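Local coordinates for protein acetyltransferase, GNAT family (Bacillus anthracis str. Sterne, PDB 3FBU) that probably transfers an acetyl group from acetyl-coenzyme A to an acceptor substrate, as a coenzyme A-binding member of the GNAT family, at residues L8-F13 against G71-H76; E19-Y24 against E42-F47; T25-V30 against F90-F95; Y84-V89 against A106-G111. All blocks are in the same frame, centred on the assembly; numbering follows the deposited sequence.

How the interactions relate
Starting at the N terminus, residues 8-13 pack through side chains on 71-76, and interaction 1 thereby closes a long loop that joins the first part of the chain to the middle of the sheet. Interaction 2 falls wholly within that loop and packs helix 18-25 on helix 41-50. Interaction 3 begins straight after helix 18-25 and closes at 90-95, crossing the other three; it ties the loop after this helix to the end of strand 83-90 beside coenzyme A. Interaction 4 opens after interaction 1 has closed and sets helix 99-114 against strand 83-90. Strands 68-79 and 83-90 are sheet neighbours, which couples interactions 1 and 4, and coenzyme A is touched by both interactions 3 and 4.

Interaction 1. Residues L8-F13 against G71-H76; sequences LLIRKF and GHIVFH
His72 is met first, by Phe13: atom CZ at the far end of the phenyl ring lies 4.1 Å from His72 CB. Phe13 follows strand 8-10, and its CG stands beside the backbone N and anti to the carbonyl carbon (chi1 -87°), a torsion that carries the ring inward to strand 68-79. The imidazole of His72 continues beyond this contact; its ND1 is hydrogen-bonded to Tyr24 OH, and the ring also meets that of Phe47, so the histidine joins the sheet to the two helices on this side. Strands 8-10 and 68-79 are not neighbours in the GNAT sheet: strand 58-63 runs between them, antiparallel to both, and takes backbone bonds from Leu9 through Ile62 and from Gly71 through Val61. What links the segments directly is therefore side-chain packing, without a hydrogen bond. At Ile73 the chain turns its side chain to the opposite side of the sheet. There Ile10, its CA 8.0 Å from that of Ile73, places CD1 4.3 Å from Ile73 CG1, and both isoleucines rest on Thr107 of helix 99-114.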
# COMPACT_ATOMS: atom_id res chain seq x y z
N LEU A 8 18.05 -4.01 -13.58
CA LEU A 8 17.33 -5.18 -14.09
C LEU A 8 17.41 -5.27 -15.59
O LEU A 8 17.74 -4.31 -16.28
CB LEU A 8 15.85 -5.13 -13.66
CG LEU A 8 15.06 -3.86 -13.96
CD1 LEU A 8 14.49 -3.89 -15.38
CD2 LEU A 8 13.96 -3.61 -12.90
N LEU A 9 17.10 -6.46 -16.09
CA LEU A 9 16.95 -6.67 -17.51
C LEU A 9 15.62 -7.35 -17.78
O LEU A 9 15.04 -7.98 -16.90
CB LEU A 9 18.09 -7.52 -18.07
CG LEU A 9 18.33 -8.95 -17.59
CD1 LEU A 9 17.39 -9.98 -18.25
CD2 LEU A 9 19.81 -9.31 -17.91
N ILE A 10 15.15 -7.20 -19.01
CA ILE A 10 13.93 -7.85 -19.47
C ILE A 10 14.33 -8.72 -20.63
O ILE A 10 15.05 -8.28 -21.53
CB ILE A 10 12.88 -6.83 -19.93
CG1 ILE A 10 12.63 -5.81 -18.81
CG2 ILE A 10 11.59 -7.54 -20.30
CD1 ILE A 10 11.76 -4.67 -19.20
N ARG A 11 13.87 -9.96 -20.64
CA ARG A 11 14.18 -10.87 -21.72
C ARG A 11 12.94 -11.73 -21.98
O ARG A 11 11.91 -11.56 -21.31
CB ARG A 11 15.41 -11.72 -21.35
CG ARG A 11 15.22 -12.66 -20.13
CD ARG A 11 16.28 -13.74 -20.05
NE ARG A 11 16.33 -14.43 -18.76
CZ ARG A 11 15.43 -15.33 -18.33
NH1 ARG A 11 14.40 -15.68 -19.07
NH2 ARG A 11 15.56 -15.89 -17.13
N LYS A 12 13.01 -12.63 -22.96
CA LYS A 12 11.93 -13.60 -23.17
C LYS A 12 12.07 -14.77 -22.19
O LYS A 12 13.17 -15.03 -21.67
CB LYS A 12 11.86 -14.06 -24.63
CG LYS A 12 11.18 -13.04 -25.53
CD LYS A 12 11.51 -13.20 -27.00
CE LYS A 12 10.96 -14.45 -27.60
NZ LYS A 12 11.05 -14.37 -29.12
N PHE A 13 10.96 -15.44 -21.92
CA PHE A 13 10.89 -16.55 -20.97
C PHE A 13 11.70 -17.75 -21.49
O PHE A 13 11.75 -17.97 -22.69
CB PHE A 13 9.44 -17.02 -20.81
CG PHE A 13 8.66 -16.27 -19.76
CD1 PHE A 13 9.04 -16.31 -18.44
CD2 PHE A 13 7.48 -15.59 -20.10
CE1 PHE A 13 8.29 -15.65 -17.45
CE2 PHE A 13 6.75 -14.91 -19.13
CZ PHE A 13 7.15 -14.94 -17.80
N GLY A 71 9.55 -10.66 -11.46
CA GLY A 71 8.22 -10.40 -12.00
C GLY A 71 8.23 -10.48 -13.51
O GLY A 71 9.19 -10.95 -14.12
N HIS A 72 7.12 -10.08 -14.11
CA HIS A 72 7.07 -9.96 -15.55
C HIS A 72 6.31 -8.71 -16.02
O HIS A 72 5.46 -8.15 -15.32
CB HIS A 72 6.53 -11.26 -16.21
CG HIS A 72 5.07 -11.52 -15.99
ND1 HIS A 72 4.60 -12.34 -14.97
CD2 HIS A 72 3.97 -11.11 -16.68
CE1 HIS A 72 3.28 -12.40 -15.03
NE2 HIS A 72 2.87 -11.66 -16.04
N ILE A 73 6.72 -8.26 -17.20
CA ILE A 73 6.06 -7.18 -17.92
C ILE A 73 5.15 -7.78 -18.99
O ILE A 73 5.55 -8.69 -19.76
CB ILE A 73 7.11 -6.24 -18.59
CG1 ILE A 73 7.82 -5.37 -17.52
CG2 ILE A 73 6.46 -5.39 -19.69
CD1 ILE A 73 6.97 -4.28 -16.86
N VAL A 74 3.93 -7.25 -19.03
CA VAL A 74 2.96 -7.53 -20.07
C VAL A 74 3.15 -6.47 -21.15
O VAL A 74 3.14 -5.28 -20.86
CB VAL A 74 1.53 -7.50 -19.51
CG1 VAL A 74 0.53 -7.95 -20.55
CG2 VAL A 74 1.39 -8.38 -18.24
N PHE A 75 3.36 -6.90 -22.40
CA PHE A 75 3.54 -5.93 -23.51
C PHE A 75 3.13 -6.56 -24.84
O PHE A 75 3.78 -7.48 -25.31
CB PHE A 75 4.98 -5.42 -23.53
CG PHE A 75 5.18 -4.18 -24.36
CD1 PHE A 75 4.48 -3.02 -24.11
CD2 PHE A 75 6.08 -4.20 -25.40
CE1 PHE A 75 4.69 -1.88 -24.85
CE2 PHE A 75 6.30 -3.04 -26.16
CZ PHE A 75 5.58 -1.90 -25.88
N HIS A 76 2.04 -6.07 -25.43
CA HIS A 76 1.48 -6.66 -26.65
C HIS A 76 0.64 -5.68 -27.45
O HIS A 76 0.17 -4.68 -26.94
CB HIS A 76 0.63 -7.91 -26.34
CG HIS A 76 -0.51 -7.67 -25.40
ND1 HIS A 76 -1.71 -7.13 -25.78
CD2 HIS A 76 -0.61 -7.91 -24.06
CE1 HIS A 76 -2.52 -7.07 -24.74
NE2 HIS A 76 -1.87 -7.52 -23.68

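Interaction 2. Residues E19-Y24 against E42-F47; sequences EAVHEY and EDTRNF
Helices 19-24 and 42-47 draw together at His22 and Thr44, whose CA atoms are 5.9 Å apart. The axes approach to 9.3 Å, and their N-to-C directions differ by 126°, so the helices run against each other at a strong slant. They belong to the helical pair that follows the first strands of the GNAT fold, ahead of the central strands. Thr44 has the largest share of the contact and uses its two branches for different work. Its methyl, CG2, is anti to the backbone N and packs on Val21, with Val21 CG1 3.6 Å from Thr44 CG2; the same methyl is 3.7 Å from His22 N. Val21 CG1 serves a second neighbour as well, at a looser 4.4 Å from Phe47 CE2, and this valine also touches Leu69 of strand 68-79 and Phe13 of the loop after strand 8-10. The hydroxyl of Thr44 is the polar centre, being hydrogen-bonded also to Thr25 OG1, with a further weak bond to Thr40 O. His22 meets that hydroxyl with the edge of its ring: Thr44 OG1 lies in the imidazole plane, 2.8 Å from His22 ND1 in a nearly straight bond (176°).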
# COMPACT_ATOMS: atom_id res chain seq x y z
N GLU A 19 8.92 -21.90 -12.29
CA GLU A 19 8.87 -22.03 -10.82
C GLU A 19 8.95 -20.68 -10.11
O GLU A 19 8.21 -20.44 -9.16
CB GLU A 19 9.93 -23.02 -10.30
CG GLU A 19 9.49 -24.49 -10.47
CD GLU A 19 10.38 -25.50 -9.76
OE1 GLU A 19 11.32 -25.10 -9.04
OE2 GLU A 19 10.14 -26.72 -9.95
N ALA A 20 9.83 -19.80 -10.58
CA ALA A 20 9.97 -18.44 -10.02
C ALA A 20 8.71 -17.61 -10.31
O ALA A 20 8.28 -16.79 -9.49
CB ALA A 20 11.21 -17.77 -10.62
N VAL A 21 8.12 -17.81 -11.48
CA VAL A 21 6.86 -17.12 -11.78
C VAL A 21 5.74 -17.63 -10.86
O VAL A 21 4.96 -16.83 -10.32
CB VAL A 21 6.49 -17.28 -13.25
CG1 VAL A 21 5.03 -16.77 -13.55
CG2 VAL A 21 7.50 -16.54 -14.10
N HIS A 22 5.70 -18.94 -10.66
CA HIS A 22 4.66 -19.54 -9.84
C HIS A 22 4.63 -19.01 -8.39
O HIS A 22 3.58 -18.93 -7.74
CB HIS A 22 4.75 -21.06 -9.89
CG HIS A 22 3.55 -21.73 -9.33
ND1 HIS A 22 2.33 -21.70 -9.98
CD2 HIS A 22 3.35 -22.42 -8.18
CE1 HIS A 22 1.44 -22.34 -9.24
NE2 HIS A 22 2.03 -22.80 -8.15
N GLU A 23 5.78 -18.58 -7.90
CA GLU A 23 5.88 -18.04 -6.56
C GLU A 23 4.87 -16.89 -6.35
O GLU A 23 4.33 -16.70 -5.25
CB GLU A 23 7.32 -17.59 -6.30
CG GLU A 23 7.59 -17.06 -4.91
CD GLU A 23 9.06 -16.68 -4.72
OE1 GLU A 23 9.84 -16.80 -5.70
OE2 GLU A 23 9.43 -16.27 -3.59
N TYR A 24 4.61 -16.11 -7.40
CA TYR A 24 3.65 -15.00 -7.31
C TYR A 24 2.32 -15.25 -8.04
O TYR A 24 1.30 -14.75 -7.61
CB TYR A 24 4.27 -13.66 -7.73
CG TYR A 24 4.84 -13.55 -9.13
CD1 TYR A 24 4.03 -13.14 -10.20
CD2 TYR A 24 6.20 -13.75 -9.38
CE1 TYR A 24 4.55 -13.03 -11.51
CE2 TYR A 24 6.74 -13.62 -10.67
CZ TYR A 24 5.93 -13.25 -11.73
OH TYR A 24 6.48 -13.12 -12.99
N GLU A 42 0.07 -26.16 -13.29
CA GLU A 42 -0.17 -26.36 -14.72
C GLU A 42 -0.47 -25.03 -15.44
O GLU A 42 -0.04 -24.84 -16.57
CB GLU A 42 -1.30 -27.36 -15.01
CG GLU A 42 -1.59 -27.50 -16.53
CD GLU A 42 -2.19 -28.85 -16.97
OE1 GLU A 42 -1.91 -29.88 -16.30
OE2 GLU A 42 -2.92 -28.88 -17.99
N ASP A 43 -1.22 -24.14 -14.79
CA ASP A 43 -1.54 -22.82 -15.36
C ASP A 43 -0.27 -22.03 -15.60
O ASP A 43 -0.08 -21.46 -16.67
CB ASP A 43 -2.43 -22.00 -14.42
CG ASP A 43 -3.87 -22.51 -14.36
OD1 ASP A 43 -4.32 -23.14 -15.34
OD2 ASP A 43 -4.55 -22.21 -13.33
N THR A 44 0.60 -21.98 -14.59
CA THR A 44 1.87 -21.27 -14.75
C THR A 44 2.74 -21.86 -15.85
O THR A 44 3.29 -21.13 -16.67
CB THR A 44 2.64 -21.14 -13.46
OG1 THR A 44 1.78 -20.56 -12.45
CG2 THR A 44 3.91 -20.24 -13.67
N ARG A 45 2.91 -23.18 -15.88
CA ARG A 45 3.66 -23.83 -16.97
C ARG A 45 3.10 -23.50 -18.36
O ARG A 45 3.84 -23.21 -19.32
CB ARG A 45 3.72 -25.35 -16.73
CG ARG A 45 4.66 -25.79 -15.58
CD ARG A 45 4.79 -27.33 -15.52
NE ARG A 45 3.53 -27.96 -15.15
CZ ARG A 45 3.22 -28.48 -13.96
NH1 ARG A 45 4.09 -28.51 -12.94
NH2 ARG A 45 2.01 -29.03 -13.78
N ASN A 46 1.77 -23.54 -18.46
CA ASN A 46 1.10 -23.20 -19.72
C ASN A 46 1.39 -21.74 -20.12
O ASN A 46 1.69 -21.44 -21.26
CB ASN A 46 -0.43 -23.38 -19.58
CG ASN A 46 -0.88 -24.84 -19.53
OD1 ASN A 46 -0.16 -25.76 -19.94
ND2 ASN A 46 -2.11 -25.05 -19.05
N PHE A 47 1.29 -20.85 -19.15
CA PHE A 47 1.54 -19.41 -19.36
C PHE A 47 2.96 -19.18 -19.88
O PHE A 47 3.17 -18.51 -20.89
CB PHE A 47 1.30 -18.67 -18.05
CG PHE A 47 1.74 -17.24 -18.06
CD1 PHE A 47 1.04 -16.29 -18.77
CD2 PHE A 47 2.85 -16.84 -17.33
CE1 PHE A 47 1.46 -14.94 -18.76
CE2 PHE A 47 3.26 -15.52 -17.34
CZ PHE A 47 2.56 -14.57 -18.05

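Interaction 3. Residues T25-V30 against F90-F95; sequences TSDSDV and FNPKYF. With COA (coenzyme A), chain C.
Val30 and Pro92 bury the most surface, and they press hard on each other. Val30 CG2 is 3.4 Å from Pro92 CG, tighter than usual for two carbons, with the side chains crossing at about a right angle. The other methyl of Val30, CG1, is anti to the backbone N (chi1 172°) and lies 3.9 Å from Phe90 O. Asp27 and Pro92 point at each other from opposite directions, with Asp27 OD2 3.7 Å from Pro92 CG, while Asp27 OD1 accepts from Asp29 N at 3.0 Å in an Asx turn ahead of Val30. Both segments line the coenzyme A pocket. Phe90 N donates a hydrogen bond of 2.8 Å to COA O9P of the pantetheine, and across from it Val30 O lies 3.2 Å from COA C6P. The Phe95 ring is sandwiched, with Pro92 CA over one face and COA OAP over the other, offset toward the rim. Asn96 N and Gly98 N farther on also bind the cofactor, as in other GNAT enzymes. Joined by van der Waals packing, not hydrogen bonds, the loops grip the pantetheine carbonyl with one backbone N-H, while Val30 O and the Phe95 ring pack on that arm, consistent with recognition of its amide.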
# COMPACT_ATOMS: atom_id res chain seq x y z
N THR A 25 2.31 -16.03 -9.12
CA THR A 25 1.05 -16.31 -9.79
C THR A 25 0.11 -17.24 -8.99
O THR A 25 -1.09 -17.29 -9.25
CB THR A 25 1.23 -16.82 -11.23
OG1 THR A 25 2.02 -18.01 -11.22
CG2 THR A 25 1.86 -15.74 -12.12
N SER A 26 0.67 -17.95 -8.01
CA SER A 26 -0.12 -18.75 -7.06
C SER A 26 -0.61 -17.94 -5.86
O SER A 26 -1.31 -18.47 -4.98
CB SER A 26 0.73 -19.93 -6.59
OG SER A 26 1.87 -19.52 -5.87
N ASP A 27 -0.21 -16.68 -5.77
CA ASP A 27 -0.47 -15.85 -4.59
C ASP A 27 -1.77 -15.07 -4.83
O ASP A 27 -1.90 -14.33 -5.82
CB ASP A 27 0.72 -14.92 -4.37
CG ASP A 27 0.60 -14.07 -3.10
OD1 ASP A 27 -0.52 -13.65 -2.72
OD2 ASP A 27 1.67 -13.77 -2.50
N SER A 28 -2.73 -15.24 -3.95
CA SER A 28 -4.08 -14.72 -4.22
C SER A 28 -4.15 -13.22 -4.02
O SER A 28 -4.96 -12.55 -4.65
CB SER A 28 -5.17 -15.49 -3.45
OG SER A 28 -5.07 -15.31 -2.06
N ASP A 29 -3.28 -12.66 -3.18
CA ASP A 29 -3.17 -11.22 -3.08
C ASP A 29 -2.58 -10.64 -4.37
O ASP A 29 -3.07 -9.63 -4.87
CB ASP A 29 -2.32 -10.80 -1.88
CG ASP A 29 -3.04 -11.06 -0.55
OD1 ASP A 29 -4.30 -11.01 -0.53
OD2 ASP A 29 -2.34 -11.31 0.46
N VAL A 30 -1.55 -11.29 -4.92
CA VAL A 30 -0.96 -10.84 -6.18
C VAL A 30 -1.96 -10.83 -7.33
O VAL A 30 -2.00 -9.89 -8.11
CB VAL A 30 0.27 -11.69 -6.59
CG1 VAL A 30 0.75 -11.31 -8.02
CG2 VAL A 30 1.38 -11.52 -5.56
N PHE A 90 4.36 -8.66 -10.27
CA PHE A 90 5.63 -8.80 -9.56
C PHE A 90 5.45 -9.61 -8.29
O PHE A 90 4.33 -9.80 -7.80
CB PHE A 90 6.25 -7.42 -9.25
CG PHE A 90 7.02 -6.84 -10.40
CD1 PHE A 90 6.37 -6.42 -11.54
CD2 PHE A 90 8.38 -6.74 -10.35
CE1 PHE A 90 7.07 -5.93 -12.59
CE2 PHE A 90 9.08 -6.23 -11.39
CZ PHE A 90 8.42 -5.82 -12.52
N ASN A 91 6.57 -10.15 -7.84
CA ASN A 91 6.67 -10.93 -6.62
C ASN A 91 6.67 -9.97 -5.44
O ASN A 91 7.53 -9.07 -5.38
CB ASN A 91 7.98 -11.74 -6.66
CG ASN A 91 8.13 -12.70 -5.49
OD1 ASN A 91 7.77 -12.39 -4.35
ND2 ASN A 91 8.69 -13.88 -5.77
N PRO A 92 5.74 -10.16 -4.51
CA PRO A 92 5.61 -9.27 -3.33
C PRO A 92 6.88 -9.15 -2.50
O PRO A 92 7.06 -8.15 -1.82
CB PRO A 92 4.52 -9.92 -2.49
CG PRO A 92 3.90 -10.98 -3.28
CD PRO A 92 4.72 -11.22 -4.53
N LYS A 93 7.76 -10.15 -2.54
CA LYS A 93 9.06 -10.01 -1.86
C LYS A 93 9.83 -8.80 -2.35
O LYS A 93 10.71 -8.30 -1.64
CB LYS A 93 9.95 -11.22 -2.04
CG LYS A 93 9.43 -12.44 -1.38
CD LYS A 93 10.26 -13.63 -1.79
CE LYS A 93 9.67 -14.92 -1.26
NZ LYS A 93 9.52 -14.91 0.22
N TYR A 94 9.53 -8.35 -3.56
CA TYR A 94 10.32 -7.29 -4.18
C TYR A 94 9.54 -5.99 -4.44
O TYR A 94 10.03 -5.11 -5.14
CB TYR A 94 10.96 -7.82 -5.46
CG TYR A 94 11.82 -9.04 -5.17
CD1 TYR A 94 13.13 -8.90 -4.74
CD2 TYR A 94 11.29 -10.32 -5.27
CE1 TYR A 94 13.91 -10.00 -4.45
CE2 TYR A 94 12.07 -11.44 -4.97
CZ TYR A 94 13.37 -11.27 -4.56
OH TYR A 94 14.16 -12.36 -4.26
N PHE A 95 8.36 -5.87 -3.85
CA PHE A 95 7.55 -4.66 -3.99
C PHE A 95 8.21 -3.42 -3.38
O PHE A 95 9.04 -3.50 -2.44
CB PHE A 95 6.18 -4.83 -3.30
CG PHE A 95 5.21 -5.72 -4.02
CD1 PHE A 95 5.47 -6.24 -5.28
CD2 PHE A 95 3.98 -6.01 -3.43
CE1 PHE A 95 4.53 -7.04 -5.92
CE2 PHE A 95 3.05 -6.82 -4.07
CZ PHE A 95 3.34 -7.34 -5.33
N1A COA C . -1.08 2.87 -1.37
C2A COA C . -0.53 3.94 -2.03
N3A COA C . 0.64 3.78 -2.73
C4A COA C . 1.22 2.56 -2.78
C5A COA C . 0.67 1.46 -2.13
C6A COA C . -0.52 1.62 -1.42
N6A COA C . -1.10 0.59 -0.80
N7A COA C . 1.47 0.41 -2.35
C8A COA C . 2.51 0.80 -3.12
N9A COA C . 2.37 2.14 -3.38
C1B COA C . 3.16 2.98 -4.28
C2B COA C . 4.65 3.02 -3.94
O2B COA C . 4.93 3.95 -2.90
C3B COA C . 5.21 3.41 -5.28
O3B COA C . 5.12 4.81 -5.48
P3B COA C . 6.30 5.85 -5.10
O7A COA C . 6.03 7.19 -5.72
O8A COA C . 6.37 5.93 -3.60
O9A COA C . 7.57 5.27 -5.67
C4B COA C . 4.29 2.69 -6.28
O4B COA C . 3.07 2.50 -5.62
C5B COA C . 4.83 1.34 -6.72
O5B COA C . 5.96 1.58 -7.54
P1A COA C . 7.05 0.44 -7.79
O1A COA C . 7.90 0.28 -6.54
O2A COA C . 7.83 0.76 -9.00
O3A COA C . 6.12 -0.84 -8.07
P2A COA C . 6.36 -2.35 -7.55
O4A COA C . 7.74 -2.79 -7.98
O5A COA C . 6.08 -2.40 -6.04
O6A COA C . 5.20 -3.13 -8.36
CBP COA C . 2.97 -3.71 -8.98
CCP COA C . 3.91 -2.57 -8.57
CDP COA C . 3.65 -4.39 -10.19
CEP COA C . 1.66 -3.00 -9.33
CAP COA C . 2.79 -4.69 -7.80
OAP COA C . 2.10 -4.09 -6.72
C9P COA C . 1.99 -5.91 -8.17
O9P COA C . 2.58 -6.93 -8.87
N8P COA C . 0.68 -5.95 -7.92
C7P COA C . -0.09 -7.18 -8.10
C6P COA C . -0.40 -7.48 -9.56
C5P COA C . -1.23 -6.37 -10.20
O5P COA C . -2.30 -5.95 -9.70
N4P COA C . -0.76 -5.92 -11.35
C3P COA C . -1.38 -4.76 -12.02
C2P COA C . -2.60 -5.10 -12.84
S1P COA C . -3.16 -3.65 -13.79

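Interaction 4. Residues Y84-V89 against A106-G111; sequences YEIGWV and ATLKYG. With COA (coenzyme A), chain C.
Strand 83-90 and helix 99-114 are the first two elements of a beta-alpha-beta unit completed by strand 119-124, and Ile86 is the strand residue that packs against the helix. Its side chain is stretched out, CG1 anti to the backbone N (chi1 -167°), which sends CD1 to the helix surface. Ile86 CD1 lies 3.8 Å from Thr107 CG2 and 4.0 Å from Leu108 CD2, a purely apolar meeting of one methyl with two neighbouring residues of the helix. Thr107 turns its methyl to the strand and keeps OG1 for Ala103 O, one turn back, so its hydroxyl is satisfied within the buried layer. Further along the strand, Trp88 belongs to the coenzyme A site. Its carbonyl O accepts from COA N4P at 2.9 Å, and its indole packs on the pantetheine methyls, with Trp88 CD1 3.6 Å from COA CDP. The indole NE1 donates a hydrogen bond to Ser131 OG, and Ala104 of the helix touches the same side chain. The strand is thus fastened to the helix at Ile86 and bonded to the cofactor at Trp88. Pantetheine hydrogen-bonded to the end of this central strand is the hallmark of cofactor binding in the GNAT fold.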
# COMPACT_ATOMS: atom_id res chain seq x y z
N TYR A 84 0.16 -0.30 -28.36
CA TYR A 84 0.37 -1.47 -27.52
C TYR A 84 -0.24 -1.21 -26.14
O TYR A 84 -0.49 -0.06 -25.76
CB TYR A 84 1.87 -1.73 -27.33
CG TYR A 84 2.47 -2.63 -28.36
CD1 TYR A 84 3.29 -3.71 -27.97
CD2 TYR A 84 2.21 -2.43 -29.70
CE1 TYR A 84 3.81 -4.56 -28.92
CE2 TYR A 84 2.75 -3.28 -30.66
CZ TYR A 84 3.55 -4.34 -30.25
OH TYR A 84 4.10 -5.19 -31.20
N GLU A 85 -0.43 -2.30 -25.41
CA GLU A 85 -0.85 -2.26 -24.03
C GLU A 85 0.28 -2.83 -23.15
O GLU A 85 0.97 -3.82 -23.54
CB GLU A 85 -2.13 -3.09 -23.85
CG GLU A 85 -2.55 -3.26 -22.40
CD GLU A 85 -3.86 -4.01 -22.20
OE1 GLU A 85 -4.41 -4.60 -23.18
OE2 GLU A 85 -4.32 -4.01 -21.04
N ILE A 86 0.47 -2.21 -22.00
CA ILE A 86 1.52 -2.58 -21.02
C ILE A 86 0.85 -2.89 -19.67
O ILE A 86 -0.17 -2.30 -19.31
CB ILE A 86 2.62 -1.47 -20.90
CG1 ILE A 86 3.89 -1.95 -20.14
CG2 ILE A 86 2.03 -0.19 -20.26
CD1 ILE A 86 5.10 -0.96 -20.28
N GLY A 87 1.51 -3.77 -18.92
CA GLY A 87 1.11 -4.18 -17.60
C GLY A 87 2.28 -4.84 -16.91
O GLY A 87 3.38 -4.93 -17.47
N TRP A 88 2.02 -5.37 -15.72
CA TRP A 88 3.10 -5.81 -14.83
C TRP A 88 2.53 -6.67 -13.73
O TRP A 88 1.47 -6.36 -13.21
CB TRP A 88 3.79 -4.58 -14.22
CG TRP A 88 2.87 -3.41 -14.04
CD1 TRP A 88 1.91 -3.24 -13.08
CD2 TRP A 88 2.82 -2.26 -14.87
NE1 TRP A 88 1.26 -2.03 -13.27
CE2 TRP A 88 1.80 -1.41 -14.36
CE3 TRP A 88 3.53 -1.86 -16.00
CZ2 TRP A 88 1.48 -0.21 -14.96
CZ3 TRP A 88 3.20 -0.67 -16.59
CH2 TRP A 88 2.20 0.15 -16.07
N VAL A 89 3.24 -7.74 -13.36
CA VAL A 89 2.90 -8.58 -12.22
C VAL A 89 4.23 -8.97 -11.56
O VAL A 89 5.11 -9.53 -12.23
CB VAL A 89 2.14 -9.86 -12.62
CG1 VAL A 89 1.72 -10.66 -11.36
CG2 VAL A 89 0.90 -9.53 -13.59
N ALA A 106 11.62 1.35 -19.01
CA ALA A 106 12.50 0.75 -20.01
C ALA A 106 11.74 0.14 -21.18
O ALA A 106 12.17 0.24 -22.32
CB ALA A 106 13.39 -0.31 -19.34
N THR A 107 10.60 -0.48 -20.91
CA THR A 107 9.75 -1.04 -21.95
C THR A 107 9.15 0.05 -22.84
O THR A 107 9.18 -0.08 -24.05
CB THR A 107 8.64 -1.93 -21.33
OG1 THR A 107 9.25 -2.93 -20.49
CG2 THR A 107 7.77 -2.61 -22.42
N LEU A 108 8.63 1.14 -22.25
CA LEU A 108 8.12 2.26 -23.03
C LEU A 108 9.19 2.79 -23.98
O LEU A 108 8.93 3.02 -25.14
CB LEU A 108 7.63 3.41 -22.12
CG LEU A 108 6.46 3.16 -21.17
CD1 LEU A 108 6.18 4.39 -20.29
CD2 LEU A 108 5.20 2.71 -21.88
N LYS A 109 10.39 2.97 -23.45
CA LYS A 109 11.51 3.49 -24.23
C LYS A 109 11.83 2.60 -25.44
O LYS A 109 11.99 3.08 -26.56
CB LYS A 109 12.75 3.59 -23.33
CG LYS A 109 12.66 4.62 -22.23
CD LYS A 109 13.95 4.67 -21.30
CE LYS A 109 13.90 5.74 -20.18
NZ LYS A 109 15.12 5.77 -19.28
N TYR A 110 11.88 1.30 -25.19
CA TYR A 110 12.04 0.30 -26.24
C TYR A 110 10.91 0.36 -27.25
O TYR A 110 11.15 0.39 -28.45
CB TYR A 110 12.12 -1.08 -25.63
CG TYR A 110 12.38 -2.21 -26.61
CD1 TYR A 110 13.68 -2.51 -27.03
CD2 TYR A 110 11.35 -3.00 -27.08
CE1 TYR A 110 13.92 -3.55 -27.91
CE2 TYR A 110 11.59 -4.06 -27.96
CZ TYR A 110 12.88 -4.32 -28.37
OH TYR A 110 13.11 -5.36 -29.22
N GLY A 111 9.66 0.43 -26.77
CA GLY A 111 8.50 0.53 -27.67
C GLY A 111 8.57 1.73 -28.60
O GLY A 111 8.32 1.62 -29.79
N1A COA C . -1.08 2.87 -1.37
C2A COA C . -0.53 3.94 -2.03
N3A COA C . 0.64 3.78 -2.73
C4A COA C . 1.22 2.56 -2.78
C5A COA C . 0.67 1.46 -2.13
C6A COA C . -0.52 1.62 -1.42
N6A COA C . -1.10 0.59 -0.80
N7A COA C . 1.47 0.41 -2.35
C8A COA C . 2.51 0.80 -3.12
N9A COA C . 2.37 2.14 -3.38
C1B COA C . 3.16 2.98 -4.28
C2B COA C . 4.65 3.02 -3.94
O2B COA C . 4.93 3.95 -2.90
C3B COA C . 5.21 3.41 -5.28
O3B COA C . 5.12 4.81 -5.48
P3B COA C . 6.30 5.85 -5.10
O7A COA C . 6.03 7.19 -5.72
O8A COA C . 6.37 5.93 -3.60
O9A COA C . 7.57 5.27 -5.67
C4B COA C . 4.29 2.69 -6.28
O4B COA C . 3.07 2.50 -5.62
C5B COA C . 4.83 1.34 -6.72
O5B COA C . 5.96 1.58 -7.54
P1A COA C . 7.05 0.44 -7.79
O1A COA C . 7.90 0.28 -6.54
O2A COA C . 7.83 0.76 -9.00
O3A COA C . 6.12 -0.84 -8.07
P2A COA C . 6.36 -2.35 -7.55
O4A COA C . 7.74 -2.79 -7.98
O5A COA C . 6.08 -2.40 -6.04
O6A COA C . 5.20 -3.13 -8.36
CBP COA C . 2.97 -3.71 -8.98
CCP COA C . 3.91 -2.57 -8.57
CDP COA C . 3.65 -4.39 -10.19
CEP COA C . 1.66 -3.00 -9.33
CAP COA C . 2.79 -4.69 -7.80
OAP COA C . 2.10 -4.09 -6.72
C9P COA C . 1.99 -5.91 -8.17
O9P COA C . 2.58 -6.93 -8.87
N8P COA C . 0.68 -5.95 -7.92
C7P COA C . -0.09 -7.18 -8.10
C6P COA C . -0.40 -7.48 -9.56
C5P COA C . -1.23 -6.37 -10.20
O5P COA C . -2.30 -5.95 -9.70
N4P COA C . -0.76 -5.92 -11.35
C3P COA C . -1.38 -4.76 -12.02
C2P COA C . -2.60 -5.10 -12.84
S1P COA C . -3.16 -3.65 -13.79